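Local coordinates for protein PsaK (Dunaliella salina, PDB 6SL5) that is a small membrane subunit of photosystem I that binds chlorophyll a and beta-carotene and probably contributes to light harvesting at the edge of the complex, at residues G4-I9 and G73-Q78. Sequence-based numbering, arbitrary orientation.
Sequences GSVRAI and GEWLAQ. With CLA (chlorophyll a), chain B.
The two long helices of the PsaG/PsaK fold, 6-22 and 57-81, meet here near the start of the first and the end of the second, where Trp75 reaches across to Val6 and Ile9. The indole is held between two CH-pi contacts on opposite faces: Val6 CA lies 3.9 Å from the centroid of the six-membered ring, and Ile9 CD1 lies 4.2 Å from it on the other side. With CG anti to its own carbonyl carbon (chi1 -84°), Trp75 carries its ring between Val6 and Ile9. Both CG1 and CG2 of Ile9 rest 3.4 Å from Trp75 CZ2. Although Trp75 NE1 comes near Val6 O, the angle is too poor for a hydrogen bond. From its place over that face, Ile9 CD1 also reaches Glu74 OE1 (3.4 Å), while Glu74 CG packs at 3.6 Å against CMC of a chlorophyll a that Ala77 also borders. Val84 of the C-terminal tail touches Trp75 as well. Replacing Trp75 by alanine removes the ring from between them and would probably leave Val6 and Ile9 without their shared aromatic partner. With no hydrogen bond across it, the contact rests mainly on dispersion and CH-pi attraction.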
loop_
_atom_site.group_PDB
_atom_site.type_symbol
_atom_site.label_atom_id
_atom_site.label_comp_id
_atom_site.label_asym_id
_atom_site.label_seq_id
_atom_site.Cartn_x
_atom_site.Cartn_y
_atom_site.Cartn_z
ATOM N N GLY K 4 -64.517 39.874 29.149
ATOM C CA GLY K 4 -65.390 40.479 28.162
ATOM C C GLY K 4 -64.922 40.596 26.724
ATOM O O GLY K 4 -65.727 40.984 25.872
ATOM N N SER K 5 -63.642 40.311 26.469
ATOM C CA SER K 5 -63.101 40.373 25.087
ATOM C C SER K 5 -62.569 38.988 24.705
ATOM O O SER K 5 -63.223 38.307 23.893
ATOM C CB SER K 5 -62.038 41.432 24.954
ATOM O OG SER K 5 -61.650 41.586 23.596
ATOM N N VAL K 6 -61.422 38.607 25.275
ATOM C CA VAL K 6 -60.801 37.269 25.042
ATOM C C VAL K 6 -61.726 36.181 25.606
ATOM O O VAL K 6 -61.744 35.082 25.051
ATOM C CB VAL K 6 -59.374 37.170 25.615
ATOM C CG1 VAL K 6 -58.399 38.052 24.848
ATOM C CG2 VAL K 6 -59.335 37.490 27.101
ATOM N N ARG K 7 -62.393 36.460 26.726
ATOM C CA ARG K 7 -63.315 35.485 27.372
ATOM C C ARG K 7 -64.487 35.148 26.440
ATOM O O ARG K 7 -64.889 33.969 26.416
ATOM C CB ARG K 7 -63.839 36.055 28.693
ATOM C CG ARG K 7 -62.901 35.853 29.874
ATOM C CD ARG K 7 -61.594 36.610 29.737
ATOM N NE ARG K 7 -60.750 36.450 30.912
ATOM C CZ ARG K 7 -59.651 37.155 31.151
ATOM N NH1 ARG K 7 -59.256 38.080 30.294
ATOM N NH2 ARG K 7 -58.952 36.935 32.250
ATOM N N ALA K 8 -64.974 36.125 25.669
ATOM C CA ALA K 8 -66.191 35.935 24.841
ATOM C C ALA K 8 -66.071 34.793 23.819
ATOM O O ALA K 8 -67.012 33.977 23.783
ATOM C CB ALA K 8 -66.543 37.236 24.161
ATOM N N ILE K 9 -64.984 34.684 23.045
ATOM C CA ILE K 9 -64.963 33.533 22.087
ATOM C C ILE K 9 -64.053 32.402 22.589
ATOM O O ILE K 9 -64.009 31.354 21.916
ATOM C CB ILE K 9 -64.729 33.923 20.609
ATOM C CG1 ILE K 9 -63.409 33.387 20.047
ATOM C CG2 ILE K 9 -64.930 35.414 20.372
ATOM C CD1 ILE K 9 -63.040 33.957 18.698
ATOM N N GLY K 73 -54.833 29.977 19.310
ATOM C CA GLY K 73 -54.342 30.396 17.984
ATOM C C GLY K 73 -55.170 31.529 17.402
ATOM O O GLY K 73 -54.570 32.541 16.998
ATOM N N GLU K 74 -56.498 31.380 17.391
ATOM C CA GLU K 74 -57.390 32.425 16.824
ATOM C C GLU K 74 -57.183 33.751 17.561
ATOM O O GLU K 74 -57.056 34.784 16.885
ATOM C CB GLU K 74 -58.853 32.019 17.014
ATOM C CG GLU K 74 -59.527 31.532 15.747
ATOM C CD GLU K 74 -60.930 30.988 15.945
ATOM O OE1 GLU K 74 -61.579 31.381 16.934
ATOM O OE2 GLU K 74 -61.365 30.168 15.113
ATOM N N TRP K 75 -57.112 33.708 18.895
ATOM C CA TRP K 75 -56.988 34.953 19.700
ATOM C C TRP K 75 -55.677 35.701 19.434
ATOM O O TRP K 75 -55.749 36.914 19.173
ATOM C CB TRP K 75 -57.126 34.620 21.189
ATOM C CG TRP K 75 -58.550 34.549 21.639
ATOM C CD1 TRP K 75 -59.154 33.548 22.342
ATOM C CD2 TRP K 75 -59.566 35.532 21.386
ATOM N NE1 TRP K 75 -60.473 33.848 22.551
ATOM C CE2 TRP K 75 -60.754 35.061 21.977
ATOM C CE3 TRP K 75 -59.585 36.764 20.728
ATOM C CZ2 TRP K 75 -61.942 35.790 21.929
ATOM C CZ3 TRP K 75 -60.763 37.473 20.669
ATOM C CH2 TRP K 75 -61.927 36.989 21.261
ATOM N N LEU K 76 -54.536 35.014 19.447
ATOM C CA LEU K 76 -53.245 35.705 19.178
ATOM C C LEU K 76 -53.251 36.242 17.743
ATOM O O LEU K 76 -52.903 37.422 17.547
ATOM C CB LEU K 76 -52.111 34.697 19.365
ATOM C CG LEU K 76 -52.298 33.737 20.535
ATOM C CD1 LEU K 76 -51.581 32.420 20.283
ATOM C CD2 LEU K 76 -51.857 34.372 21.841
ATOM N N ALA K 77 -53.657 35.398 16.789
ATOM C CA ALA K 77 -53.685 35.759 15.353
ATOM C C ALA K 77 -54.672 36.904 15.092
ATOM O O ALA K 77 -54.286 37.857 14.386
ATOM C CB ALA K 77 -54.037 34.540 14.535
ATOM N N GLN K 78 -55.882 36.829 15.654
ATOM C CA GLN K 78 -56.901 37.884 15.387
ATOM C C GLN K 78 -56.357 39.265 15.769
ATOM O O GLN K 78 -56.593 40.220 15.003
ATOM C CB GLN K 78 -58.203 37.579 16.129
ATOM C CG GLN K 78 -59.372 38.431 15.652
ATOM C CD GLN K 78 -60.689 37.980 16.232
ATOM O OE1 GLN K 78 -60.747 37.375 17.299
ATOM N NE2 GLN K 78 -61.768 38.278 15.524
HETATM MG MG CLA B . -54.130 32.398 12.317
HETATM C CHA CLA B . -50.825 33.227 11.691
HETATM C CHB CLA B . -55.168 35.420 11.050
HETATM C CHC CLA B . -57.218 31.456 12.928
HETATM C CHD CLA B . -52.994 29.296 13.652
HETATM N NA CLA B . -53.110 34.155 11.446
HETATM C C1A CLA B . -51.798 34.303 11.279
HETATM C C2A CLA B . -51.446 35.616 10.643
HETATM C C3A CLA B . -52.820 36.283 10.475
HETATM C C4A CLA B . -53.771 35.250 11.010
HETATM C CMA CLA B . -52.997 37.745 10.864
HETATM C CAA CLA B . -50.932 35.325 9.241
HETATM C CBA CLA B . -49.417 35.305 9.134
HETATM C CGA CLA B . -49.066 34.500 7.907
HETATM O O1A CLA B . -49.160 33.287 7.948
HETATM O O2A CLA B . -48.678 35.112 6.806
HETATM N NB CLA B . -55.927 33.300 12.025
HETATM C C1B CLA B . -56.172 34.542 11.517
HETATM C C2B CLA B . -57.594 34.789 11.518
HETATM C C3B CLA B . -58.158 33.665 12.051
HETATM C C4B CLA B . -57.086 32.728 12.369
HETATM C CMB CLA B . -58.304 36.027 11.040
HETATM C CAB CLA B . -59.596 33.401 12.282
HETATM C CBB CLA B . -60.591 34.535 12.197
HETATM N NC CLA B . -54.959 30.648 13.141
HETATM C C1C CLA B . -56.265 30.480 13.310
HETATM C C2C CLA B . -56.600 29.175 13.931
HETATM C C3C CLA B . -55.388 28.572 14.119
HETATM C C4C CLA B . -54.372 29.498 13.627
HETATM C CMC CLA B . -57.970 28.647 14.265
HETATM C CAC CLA B . -55.145 27.213 14.727
HETATM C CBC CLA B . -54.677 26.257 13.652
HETATM N ND CLA B . -52.427 31.426 12.632
HETATM C C1D CLA B . -52.049 30.222 13.154
HETATM C C2D CLA B . -50.601 30.041 13.139
HETATM C C3D CLA B . -50.141 31.221 12.566
HETATM C C4D CLA B . -51.234 32.033 12.268
HETATM C CMD CLA B . -49.672 28.942 13.582
HETATM C CAD CLA B . -48.926 31.901 12.171
HETATM O OBD CLA B . -47.805 31.602 12.549
HETATM C CBD CLA B . -49.317 33.227 11.588
HETATM C CGD CLA B . -48.770 34.324 12.450
HETATM O O1D CLA B . -48.669 34.183 13.657
HETATM O O2D CLA B . -48.392 35.477 11.909
HETATM C CED CLA B . -47.254 36.096 12.498
HETATM C C1 CLA B . -48.620 34.349 5.564
HETATM C C2 CLA B . -47.937 33.003 5.518
HETATM C C3 CLA B . -47.614 32.443 4.345
HETATM C C4 CLA B . -47.922 33.123 3.044
HETATM C C5 CLA B . -46.931 31.101 4.246
HETATM C C6 CLA B . -46.149 30.832 5.525
HETATM C C7 CLA B . -45.989 29.335 5.759
HETATM C C8 CLA B . -44.601 28.867 5.340
HETATM C C9 CLA B . -44.651 28.163 3.989
HETATM C C10 CLA B . -44.023 27.955 6.415
#